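Long-range contacts in acetyltransferase, GNAT family protein (Mycobacterium smegmatis, PDB 6C32), which binds acetyl coenzyme A and probably transfers its acetyl group to protein N-terminal alanine residues, as a GNAT-family enzyme of the RimJ type: residues R142-V147 / H182-I187; V14-V19 / G120-A125. All coordinates share one frame; numbering follows the deposited sequence.

Contact 1: residues R142-V147 / H182-I187. With ACO (acetyl coenzyme *a), chain B.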
ATOM      1  N   ARG A 142     -14.030  -3.880   5.732  1.00 19.42           N
ATOM      2  CA  ARG A 142     -13.975  -2.625   4.997  1.00 18.86           C
ATOM      3  C   ARG A 142     -12.528  -2.169   4.885  1.00 16.65           C
ATOM      4  O   ARG A 142     -11.763  -2.292   5.845  1.00 18.89           O
ATOM      5  CB  ARG A 142     -14.817  -1.566   5.719  1.00 19.68           C
ATOM      6  CG  ARG A 142     -14.855  -0.205   5.056  1.00 15.68           C
ATOM      7  CD  ARG A 142     -15.802   0.752   5.831  1.00 18.45           C
ATOM      8  NE  ARG A 142     -15.750   2.108   5.270  1.00 19.92           N
ATOM      9  CZ  ARG A 142     -14.820   3.005   5.592  1.00 19.83           C
ATOM     10  NH1 ARG A 142     -13.889   2.689   6.487  1.00 16.02           N
ATOM     11  NH2 ARG A 142     -14.826   4.219   5.036  1.00 17.62           N
ATOM     12  N   ILE A 143     -12.154  -1.647   3.719  1.00 16.31           N
ATOM     13  CA  ILE A 143     -10.851  -1.007   3.534  1.00 16.03           C
ATOM     14  C   ILE A 143     -11.081   0.373   2.924  1.00 16.65           C
ATOM     15  O   ILE A 143     -11.818   0.506   1.941  1.00 15.74           O
ATOM     16  CB  ILE A 143      -9.916  -1.845   2.637  1.00 15.95           C
ATOM     17  CG1 ILE A 143      -9.478  -3.142   3.359  1.00 16.07           C
ATOM     18  CG2 ILE A 143      -8.698  -1.014   2.187  1.00 15.32           C
ATOM     19  CD1 ILE A 143      -8.680  -2.893   4.663  1.00 16.10           C
ATOM     20  N   GLU A 144     -10.452   1.392   3.498  1.00 15.78           N
ATOM     21  CA  GLU A 144     -10.535   2.749   2.971  1.00 15.69           C
ATOM     22  C   GLU A 144      -9.148   3.211   2.546  1.00 19.73           C
ATOM     23  O   GLU A 144      -8.127   2.610   2.894  1.00 15.50           O
ATOM     24  CB  GLU A 144     -11.123   3.713   4.015  1.00 19.28           C
ATOM     25  CG  GLU A 144     -10.208   3.934   5.225  1.00 17.52           C
ATOM     26  CD  GLU A 144     -10.840   4.815   6.297  1.00 26.54           C
ATOM     27  OE1 GLU A 144     -10.082   5.376   7.114  1.00 24.99           O
ATOM     28  OE2 GLU A 144     -12.087   4.938   6.339  1.00 21.74           O
ATOM     29  N   ALA A 145      -9.117   4.292   1.776  1.00 17.68           N
ATOM     30  CA  ALA A 145      -7.861   4.924   1.409  1.00 17.77           C
ATOM     31  C   ALA A 145      -8.112   6.422   1.301  1.00 15.78           C
ATOM     32  O   ALA A 145      -9.234   6.850   1.040  1.00 17.55           O
ATOM     33  CB  ALA A 145      -7.291   4.374   0.088  1.00 16.18           C
ATOM     34  N   THR A 146      -7.074   7.213   1.540  1.00 16.34           N
ATOM     35  CA  THR A 146      -7.138   8.650   1.320  1.00 19.63           C
ATOM     36  C   THR A 146      -6.131   9.023   0.243  1.00 19.07           C
ATOM     37  O   THR A 146      -5.024   8.475   0.197  1.00 17.47           O
ATOM     38  CB  THR A 146      -6.867   9.449   2.600  1.00 19.98           C
ATOM     39  OG1 THR A 146      -5.619   9.027   3.175  1.00 19.40           O
ATOM     40  CG2 THR A 146      -8.005   9.233   3.604  1.00 17.98           C
ATOM     41  N   VAL A 147      -6.524   9.955  -0.623  1.00 16.80           N
ATOM     42  CA  VAL A 147      -5.722  10.280  -1.798  1.00 16.49           C
ATOM     43  C   VAL A 147      -6.041  11.705  -2.233  1.00 19.82           C
ATOM     44  O   VAL A 147      -7.213  12.106  -2.294  1.00 16.93           O
ATOM     45  CB  VAL A 147      -5.973   9.269  -2.933  1.00 15.82           C
ATOM     46  CG1 VAL A 147      -7.453   9.214  -3.305  1.00 17.00           C
ATOM     47  CG2 VAL A 147      -5.087   9.586  -4.161  1.00 17.46           C
ATOM     48  N   HIS A 182      -7.898  15.551   1.043  1.00 21.86           N
ATOM     49  CA  HIS A 182      -7.771  14.192   0.529  1.00 21.84           C
ATOM     50  C   HIS A 182      -9.164  13.639   0.304  1.00 20.14           C
ATOM     51  O   HIS A 182     -10.042  13.795   1.161  1.00 18.33           O
ATOM     52  CB  HIS A 182      -7.017  13.262   1.494  1.00 16.64           C
ATOM     53  CG  HIS A 182      -5.539  13.459   1.499  1.00 20.51           C
ATOM     54  ND1 HIS A 182      -4.947  14.628   1.928  1.00 19.61           N
ATOM     55  CD2 HIS A 182      -4.528  12.635   1.128  1.00 19.70           C
ATOM     56  CE1 HIS A 182      -3.634  14.514   1.825  1.00 24.60           C
ATOM     57  NE2 HIS A 182      -3.354  13.312   1.353  1.00 21.14           N
ATOM     58  N   LEU A 183      -9.367  13.004  -0.845  1.00 17.88           N
ATOM     59  CA  LEU A 183     -10.568  12.215  -1.040  1.00 17.40           C
ATOM     60  C   LEU A 183     -10.520  10.990  -0.134  1.00 19.96           C
ATOM     61  O   LEU A 183      -9.450  10.461   0.163  1.00 18.52           O
ATOM     62  CB  LEU A 183     -10.684  11.774  -2.500  1.00 21.53           C
ATOM     63  CG  LEU A 183     -11.030  12.869  -3.504  1.00 23.49           C
ATOM     64  CD1 LEU A 183     -10.635  12.418  -4.908  1.00 25.20           C
ATOM     65  CD2 LEU A 183     -12.529  13.140  -3.430  1.00 24.81           C
ATOM     66  N   LEU A 184     -11.689  10.554   0.322  1.00 15.37           N
ATOM     67  CA  LEU A 184     -11.832   9.309   1.060  1.00 16.23           C
ATOM     68  C   LEU A 184     -12.562   8.326   0.154  1.00 17.78           C
ATOM     69  O   LEU A 184     -13.668   8.622  -0.317  1.00 17.40           O
ATOM     70  CB  LEU A 184     -12.605   9.520   2.362  1.00 16.84           C
ATOM     71  CG  LEU A 184     -12.850   8.226   3.138  1.00 16.88           C
ATOM     72  CD1 LEU A 184     -11.505   7.695   3.696  1.00 16.18           C
ATOM     73  CD2 LEU A 184     -13.902   8.433   4.244  1.00 18.89           C
ATOM     74  N   VAL A 185     -11.930   7.185  -0.120  1.00 16.04           N
ATOM     75  CA  VAL A 185     -12.531   6.139  -0.936  1.00 18.09           C
ATOM     76  C   VAL A 185     -12.585   4.869  -0.099  1.00 19.57           C
ATOM     77  O   VAL A 185     -11.817   4.691   0.852  1.00 16.73           O
ATOM     78  CB  VAL A 185     -11.774   5.900  -2.267  1.00 16.69           C
ATOM     79  CG1 VAL A 185     -11.724   7.187  -3.108  1.00 19.66           C
ATOM     80  CG2 VAL A 185     -10.359   5.373  -2.010  1.00 16.13           C
ATOM     81  N   ALA A 186     -13.519   3.984  -0.445  1.00 15.57           N
ATOM     82  CA  ALA A 186     -13.695   2.780   0.360  1.00 17.49           C
ATOM     83  C   ALA A 186     -14.290   1.655  -0.471  1.00 18.33           C
ATOM     84  O   ALA A 186     -14.885   1.880  -1.525  1.00 18.43           O
ATOM     85  CB  ALA A 186     -14.594   3.049   1.579  1.00 16.13           C
ATOM     86  N   ILE A 187     -14.151   0.433   0.057  1.00 15.47           N
ATOM     87  CA  ILE A 187     -14.752  -0.764  -0.519  1.00 19.44           C
ATOM     88  C   ILE A 187     -14.996  -1.744   0.629  1.00 19.78           C
ATOM     89  O   ILE A 187     -14.252  -1.771   1.616  1.00 18.43           O
ATOM     90  CB  ILE A 187     -13.845  -1.353  -1.632  1.00 22.15           C
ATOM     91  CG1 ILE A 187     -14.636  -2.272  -2.573  1.00 21.48           C
ATOM     92  CG2 ILE A 187     -12.639  -2.055  -1.022  1.00 19.74           C
ATOM     93  CD1 ILE A 187     -13.815  -2.718  -3.788  1.00 21.65           C
TER
HETATM   94  N1A ACO B 301      -3.327  10.711 -15.344  1.00 29.78           N
HETATM   95  C2A ACO B 301      -4.127   9.643 -15.531  1.00 28.10           C
HETATM   96  N3A ACO B 301      -3.667   8.388 -15.434  1.00 26.61           N
HETATM   97  C4A ACO B 301      -2.358   8.157 -15.149  1.00 24.93           C
HETATM   98  C5A ACO B 301      -1.488   9.224 -14.955  1.00 27.68           C
HETATM   99  C6A ACO B 301      -2.027  10.542 -15.064  1.00 29.18           C
HETATM  100  N6A ACO B 301      -1.140  11.718 -14.856  1.00 31.87           N
HETATM  101  N7A ACO B 301      -0.297   8.717 -14.695  1.00 30.58           N
HETATM  102  C8A ACO B 301      -0.392   7.400 -14.723  1.00 27.08           C
HETATM  103  N9A ACO B 301      -1.640   7.060 -15.013  1.00 27.40           N
HETATM  104  C1B ACO B 301      -2.180   5.694 -15.143  1.00 28.31           C
HETATM  105  C2B ACO B 301      -1.357   4.813 -15.564  1.00 28.97           C
HETATM  106  O2B ACO B 301      -1.242   4.764 -17.028  1.00 26.24           O
HETATM  107  C3B ACO B 301      -2.045   3.421 -15.004  1.00 22.92           C
HETATM  108  O3B ACO B 301      -3.291   3.182 -15.711  1.00 24.20           O
HETATM  109  P3B ACO B 301      -3.408   2.388 -17.167  1.00 30.09           P
HETATM  110  O7A ACO B 301      -2.795   3.231 -18.292  1.00 26.95           O
HETATM  111  O8A ACO B 301      -4.906   2.162 -17.369  1.00 28.15           O
HETATM  112  O9A ACO B 301      -2.674   1.066 -17.127  1.00 25.11           O
HETATM  113  C4B ACO B 301      -2.393   3.705 -13.759  1.00 22.31           C
HETATM  114  O4B ACO B 301      -2.454   5.213 -13.665  1.00 24.50           O
HETATM  115  C5B ACO B 301      -1.301   3.216 -12.737  1.00 19.89           C
HETATM  116  O5B ACO B 301      -1.689   1.873 -12.499  1.00 19.36           O
HETATM  117  P1A ACO B 301      -0.466   0.867 -12.121  1.00 20.86           P
HETATM  118  O1A ACO B 301      -1.034  -0.389 -11.514  1.00 19.62           O
HETATM  119  O2A ACO B 301       0.381   0.654 -13.359  1.00 20.09           O
HETATM  120  O3A ACO B 301       0.310   1.715 -10.979  1.00 21.20           O
HETATM  121  P2A ACO B 301       1.913   1.962 -10.769  1.00 20.38           P
HETATM  122  O4A ACO B 301       2.636   0.651 -10.607  1.00 19.49           O
HETATM  123  O5A ACO B 301       2.381   2.799 -11.980  1.00 20.10           O
HETATM  124  O6A ACO B 301       2.036   2.862  -9.383  1.00 20.30           O
HETATM  125  CBP ACO B 301       1.631   4.847  -8.047  1.00 18.65           C
HETATM  126  CCP ACO B 301       1.201   4.041  -9.296  1.00 20.21           C
HETATM  127  CDP ACO B 301       0.702   6.056  -7.913  1.00 18.82           C
HETATM  128  CEP ACO B 301       1.496   3.937  -6.791  1.00 18.14           C
HETATM  129  CAP ACO B 301       3.076   5.277  -8.239  1.00 22.55           C
HETATM  130  OAP ACO B 301       3.177   6.223  -9.339  1.00 24.29           O
HETATM  131  C9P ACO B 301       3.649   5.931  -7.022  1.00 17.68           C
HETATM  132  O9P ACO B 301       4.187   5.245  -6.156  1.00 17.85           O
HETATM  133  N8P ACO B 301       3.567   7.384  -6.904  1.00 20.52           N
HETATM  134  C7P ACO B 301       4.104   8.168  -5.787  1.00 21.95           C
HETATM  135  C6P ACO B 301       3.540   7.713  -4.423  1.00 22.46           C
HETATM  136  C5P ACO B 301       1.993   7.731  -4.431  1.00 22.87           C
HETATM  137  O5P ACO B 301       1.342   8.595  -5.042  1.00 23.04           O
HETATM  138  N4P ACO B 301       1.302   6.668  -3.706  1.00 19.91           N
HETATM  139  C3P ACO B 301      -0.201   6.637  -3.654  1.00 17.57           C
HETATM  140  C2P ACO B 301      -0.572   7.693  -2.563  1.00 21.11           C
HETATM  141  S1P ACO B 301      -2.340   7.539  -2.186  1.00 21.17           S
HETATM  142  C   ACO B 301      -2.540   5.860  -1.498  1.00 20.40           C
HETATM  143  O   ACO B 301      -1.587   5.209  -1.163  1.00 17.55           O
HETATM  144  CH3 ACO B 301      -3.989   5.299  -1.347  1.00 15.25           C
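The guanidinium of Arg142 lies beside Ala186 while both of its end nitrogens hold one oxygen of Glu144, two residues along the same strand. NH2 of Arg142 comes to 3.7 Å from Ala186 CB. An extended chain, with CG anti to the backbone N (chi1 -180°), carries the guanidinium over to Ala186. NH1 of Arg142 meets Glu144 OE2 at 2.9 Å, from above the carboxylate plane. NH2 uses the anti lone pair of the same oxygen.

Strands 142-147 and 178-188 pair antiparallel. Three hydrogen-bonded pairs, Ile143 with Ile187, Ala145 with Val185 and Val147 with Leu183, give six backbone bonds. The shortest is Leu183 N to Val147 O, 2.7 Å. Leu184 lies on the face of Glu144 and Thr146, and its CD1 packs 3.8 Å from Thr146 CG2. On the other face Ala145 CB sits 3.8 Å from Val185 CG2. That same CB is 3.7 Å from the acetyl CH3 of acetyl coenzyme A, and Val147 CG2 is 4.0 Å from its sulfur S1P. The two faces thus differ in chemistry. On one, Arg142 binds Glu144 of its own strand, Glu166 of strand 164-172 and Ser106 of strand 106-113, while small apolar groups meet the thioester end of the cofactor from the other.

Contact 2: residues V14-V19 / G120-A125. With ACO (acetyl coenzyme *a), chain B.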
ATOM      1  N   VAL A  14       1.708  -9.304 -13.854  1.00 21.89           N
ATOM      2  CA  VAL A  14       1.245  -8.108 -14.558  1.00 19.08           C
ATOM      3  C   VAL A  14       2.231  -7.828 -15.688  1.00 21.70           C
ATOM      4  O   VAL A  14       3.247  -8.533 -15.799  1.00 22.20           O
ATOM      5  CB  VAL A  14       1.110  -6.900 -13.609  1.00 20.83           C
ATOM      6  CG1 VAL A  14      -0.037  -7.127 -12.614  1.00 22.22           C
ATOM      7  CG2 VAL A  14       2.429  -6.600 -12.909  1.00 19.07           C
ATOM      8  N   PRO A  15       1.983  -6.834 -16.554  1.00 25.72           N
ATOM      9  CA  PRO A  15       2.976  -6.537 -17.610  1.00 27.28           C
ATOM     10  C   PRO A  15       4.391  -6.318 -17.083  1.00 28.43           C
ATOM     11  O   PRO A  15       5.358  -6.745 -17.728  1.00 28.36           O
ATOM     12  CB  PRO A  15       2.401  -5.280 -18.274  1.00 25.66           C
ATOM     13  CG  PRO A  15       0.899  -5.485 -18.162  1.00 29.00           C
ATOM     14  CD  PRO A  15       0.694  -6.156 -16.808  1.00 23.46           C
ATOM     15  N   ALA A  16       4.543  -5.694 -15.913  1.00 22.26           N
ATOM     16  CA  ALA A  16       5.885  -5.469 -15.378  1.00 26.86           C
ATOM     17  C   ALA A  16       6.571  -6.766 -14.946  1.00 24.54           C
ATOM     18  O   ALA A  16       7.806  -6.829 -14.926  1.00 25.30           O
ATOM     19  CB  ALA A  16       5.824  -4.485 -14.210  1.00 27.02           C
ATOM     20  N   GLY A  17       5.815  -7.800 -14.592  1.00 22.21           N
ATOM     21  CA  GLY A  17       6.420  -9.035 -14.128  1.00 25.94           C
ATOM     22  C   GLY A  17       5.582  -9.663 -13.027  1.00 25.29           C
ATOM     23  O   GLY A  17       4.384  -9.405 -12.922  1.00 22.92           O
ATOM     24  N   VAL A  18       6.220 -10.487 -12.196  1.00 22.30           N
ATOM     25  CA  VAL A  18       5.516 -11.227 -11.150  1.00 26.13           C
ATOM     26  C   VAL A  18       5.519 -10.421  -9.854  1.00 24.04           C
ATOM     27  O   VAL A  18       6.582 -10.041  -9.348  1.00 24.30           O
ATOM     28  CB  VAL A  18       6.147 -12.609 -10.936  1.00 26.97           C
ATOM     29  CG1 VAL A  18       5.467 -13.317  -9.771  1.00 25.94           C
ATOM     30  CG2 VAL A  18       6.040 -13.441 -12.222  1.00 25.29           C
ATOM     31  N   VAL A  19       4.331 -10.188  -9.297  1.00 19.53           N
ATOM     32  CA  VAL A  19       4.155  -9.321  -8.131  1.00 21.88           C
ATOM     33  C   VAL A  19       3.706 -10.163  -6.947  1.00 19.04           C
ATOM     34  O   VAL A  19       2.787 -10.981  -7.080  1.00 22.07           O
ATOM     35  CB  VAL A  19       3.132  -8.201  -8.415  1.00 19.74           C
ATOM     36  CG1 VAL A  19       2.916  -7.340  -7.169  1.00 19.77           C
ATOM     37  CG2 VAL A  19       3.598  -7.335  -9.592  1.00 22.86           C
ATOM     38  N   GLY A 120       3.223  -0.331 -15.142  1.00 23.10           N
ATOM     39  CA  GLY A 120       3.239  -1.736 -15.507  1.00 20.11           C
ATOM     40  C   GLY A 120       2.254  -2.588 -14.728  1.00 21.12           C
ATOM     41  O   GLY A 120       2.326  -3.821 -14.777  1.00 19.26           O
ATOM     42  N   GLY A 121       1.331  -1.941 -14.011  1.00 19.33           N
ATOM     43  CA  GLY A 121       0.283  -2.639 -13.279  1.00 20.16           C
ATOM     44  C   GLY A 121       0.663  -3.140 -11.898  1.00 19.68           C
ATOM     45  O   GLY A 121      -0.115  -3.900 -11.300  1.00 19.86           O
ATOM     46  N   ILE A 122       1.821  -2.730 -11.366  1.00 17.41           N
ATOM     47  CA  ILE A 122       2.302  -3.266 -10.089  1.00 17.29           C
ATOM     48  C   ILE A 122       1.426  -2.789  -8.934  1.00 18.39           C
ATOM     49  O   ILE A 122       0.977  -3.593  -8.113  1.00 18.68           O
ATOM     50  CB  ILE A 122       3.774  -2.879  -9.855  1.00 17.13           C
ATOM     51  CG1 ILE A 122       4.684  -3.560 -10.885  1.00 18.67           C
ATOM     52  CG2 ILE A 122       4.224  -3.220  -8.407  1.00 14.83           C
ATOM     53  CD1 ILE A 122       6.145  -3.128 -10.786  1.00 18.54           C
ATOM     54  N   ALA A 123       1.194  -1.471  -8.830  1.00 17.54           N
ATOM     55  CA  ALA A 123       0.406  -0.966  -7.704  1.00 18.77           C
ATOM     56  C   ALA A 123      -1.004  -1.546  -7.722  1.00 18.62           C
ATOM     57  O   ALA A 123      -1.577  -1.870  -6.668  1.00 17.40           O
ATOM     58  CB  ALA A 123       0.348   0.562  -7.733  1.00 15.64           C
ATOM     59  N   THR A 124      -1.580  -1.681  -8.913  1.00 16.11           N
ATOM     60  CA  THR A 124      -2.924  -2.234  -9.027  1.00 19.37           C
ATOM     61  C   THR A 124      -2.965  -3.672  -8.525  1.00 18.84           C
ATOM     62  O   THR A 124      -3.861  -4.047  -7.754  1.00 18.89           O
ATOM     63  CB  THR A 124      -3.400  -2.149 -10.475  1.00 16.50           C
ATOM     64  OG1 THR A 124      -3.532  -0.768 -10.847  1.00 19.94           O
ATOM     65  CG2 THR A 124      -4.743  -2.814 -10.606  1.00 19.70           C
ATOM     66  N   ALA A 125      -1.977  -4.482  -8.932  1.00 16.17           N
ATOM     67  CA  ALA A 125      -1.900  -5.868  -8.468  1.00 18.30           C
ATOM     68  C   ALA A 125      -1.626  -5.937  -6.975  1.00 17.81           C
ATOM     69  O   ALA A 125      -2.242  -6.746  -6.269  1.00 17.50           O
ATOM     70  CB  ALA A 125      -0.815  -6.636  -9.229  1.00 19.40           C
TER
HETATM   71  N1A ACO B 301      -3.327  10.711 -15.344  1.00 29.78           N
HETATM   72  C2A ACO B 301      -4.127   9.643 -15.531  1.00 28.10           C
HETATM   73  N3A ACO B 301      -3.667   8.388 -15.434  1.00 26.61           N
HETATM   74  C4A ACO B 301      -2.358   8.157 -15.149  1.00 24.93           C
HETATM   75  C5A ACO B 301      -1.488   9.224 -14.955  1.00 27.68           C
HETATM   76  C6A ACO B 301      -2.027  10.542 -15.064  1.00 29.18           C
HETATM   77  N6A ACO B 301      -1.140  11.718 -14.856  1.00 31.87           N
HETATM   78  N7A ACO B 301      -0.297   8.717 -14.695  1.00 30.58           N
HETATM   79  C8A ACO B 301      -0.392   7.400 -14.723  1.00 27.08           C
HETATM   80  N9A ACO B 301      -1.640   7.060 -15.013  1.00 27.40           N
HETATM   81  C1B ACO B 301      -2.180   5.694 -15.143  1.00 28.31           C
HETATM   82  C2B ACO B 301      -1.357   4.813 -15.564  1.00 28.97           C
HETATM   83  O2B ACO B 301      -1.242   4.764 -17.028  1.00 26.24           O
HETATM   84  C3B ACO B 301      -2.045   3.421 -15.004  1.00 22.92           C
HETATM   85  O3B ACO B 301      -3.291   3.182 -15.711  1.00 24.20           O
HETATM   86  P3B ACO B 301      -3.408   2.388 -17.167  1.00 30.09           P
HETATM   87  O7A ACO B 301      -2.795   3.231 -18.292  1.00 26.95           O
HETATM   88  O8A ACO B 301      -4.906   2.162 -17.369  1.00 28.15           O
HETATM   89  O9A ACO B 301      -2.674   1.066 -17.127  1.00 25.11           O
HETATM   90  C4B ACO B 301      -2.393   3.705 -13.759  1.00 22.31           C
HETATM   91  O4B ACO B 301      -2.454   5.213 -13.665  1.00 24.50           O
HETATM   92  C5B ACO B 301      -1.301   3.216 -12.737  1.00 19.89           C
HETATM   93  O5B ACO B 301      -1.689   1.873 -12.499  1.00 19.36           O
HETATM   94  P1A ACO B 301      -0.466   0.867 -12.121  1.00 20.86           P
HETATM   95  O1A ACO B 301      -1.034  -0.389 -11.514  1.00 19.62           O
HETATM   96  O2A ACO B 301       0.381   0.654 -13.359  1.00 20.09           O
HETATM   97  O3A ACO B 301       0.310   1.715 -10.979  1.00 21.20           O
HETATM   98  P2A ACO B 301       1.913   1.962 -10.769  1.00 20.38           P
HETATM   99  O4A ACO B 301       2.636   0.651 -10.607  1.00 19.49           O
HETATM  100  O5A ACO B 301       2.381   2.799 -11.980  1.00 20.10           O
HETATM  101  O6A ACO B 301       2.036   2.862  -9.383  1.00 20.30           O
HETATM  102  CBP ACO B 301       1.631   4.847  -8.047  1.00 18.65           C
HETATM  103  CCP ACO B 301       1.201   4.041  -9.296  1.00 20.21           C
HETATM  104  CDP ACO B 301       0.702   6.056  -7.913  1.00 18.82           C
HETATM  105  CEP ACO B 301       1.496   3.937  -6.791  1.00 18.14           C
HETATM  106  CAP ACO B 301       3.076   5.277  -8.239  1.00 22.55           C
HETATM  107  OAP ACO B 301       3.177   6.223  -9.339  1.00 24.29           O
HETATM  108  C9P ACO B 301       3.649   5.931  -7.022  1.00 17.68           C
HETATM  109  O9P ACO B 301       4.187   5.245  -6.156  1.00 17.85           O
HETATM  110  N8P ACO B 301       3.567   7.384  -6.904  1.00 20.52           N
HETATM  111  C7P ACO B 301       4.104   8.168  -5.787  1.00 21.95           C
HETATM  112  C6P ACO B 301       3.540   7.713  -4.423  1.00 22.46           C
HETATM  113  C5P ACO B 301       1.993   7.731  -4.431  1.00 22.87           C
HETATM  114  O5P ACO B 301       1.342   8.595  -5.042  1.00 23.04           O
HETATM  115  N4P ACO B 301       1.302   6.668  -3.706  1.00 19.91           N
HETATM  116  C3P ACO B 301      -0.201   6.637  -3.654  1.00 17.57           C
HETATM  117  C2P ACO B 301      -0.572   7.693  -2.563  1.00 21.11           C
HETATM  118  S1P ACO B 301      -2.340   7.539  -2.186  1.00 21.17           S
HETATM  119  C   ACO B 301      -2.540   5.860  -1.498  1.00 20.40           C
HETATM  120  O   ACO B 301      -1.587   5.209  -1.163  1.00 17.55           O
HETATM  121  CH3 ACO B 301      -3.989   5.299  -1.347  1.00 15.25           C
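The type I beta turn from Val14 to Gly17 meets the loop that leads into helix 122-135, and one backbone bond joins them, from Ala16 N to Gly120 O at 3.1 Å. The N-H...O angle is 152°. Gly17 takes backbone angles that would jam a side chain against the preceding carbonyl, which suits glycine at the end of the turn.

The two methyl groups of Val14 meet different parts of segment 120-125. CG2 rests 3.4 Å from Gly120 O. CG1 is anti to the carbonyl carbon (chi1 -68°), and this branch reaches the helix, 3.5 Å from Ala125 CB. CD of Pro15 also lies near Gly120 O. Ile122 packs against both the turn and the strand that follows it. Its CG1 is 3.6 Å from Ala16 CB and 4.1 Å from Val19 CG2. The Val19 and Ile122 side chains cross at a slant. Ile84 and Leu86 of strand 80-86 also touch Ile122, so this residue ties the helix start to the sheet.

The lack of side chains at Gly120 and Gly121 lets the turn come close, and Gly121 has positive phi. The other side of this helix start binds the cofactor. Gly121 N gives a hydrogen bond to O2A of acetyl coenzyme A at 2.8 Å, and Ala123 N gives one to O4A. Thr124 grips O1A twice, through its N and through OG1, the latter at 2.6 Å. His160 is a second partner of OG1. Backbone N-H groups at a helix N-terminus, with Gly121 as N-cap, holding a pyrophosphate are the hallmark of the coenzyme A site of the GNAT fold.

Contact 2 closes before contact 1 opens along the chain, and helix 122-135 leads from one to strand 142-147 of the other. Their centres lie 21 Å apart and their nearest atoms about 11 Å, so they do not touch. Both reach the same mixed sheet: residues 17-19 of contact 2 belong to strand 17-23, and contact 1 pairs strands 142-147 and 178-188. Acetyl coenzyme A spans the distance. Contact 2 holds its pyrophosphate, and contact 1 lies beside its acetyl thioester. The helix also packs on contact 1, where Leu131 touches Ile143 and Ile187. The two contacts thus frame the two ends of the pantetheine arm, pyrophosphate and thioester.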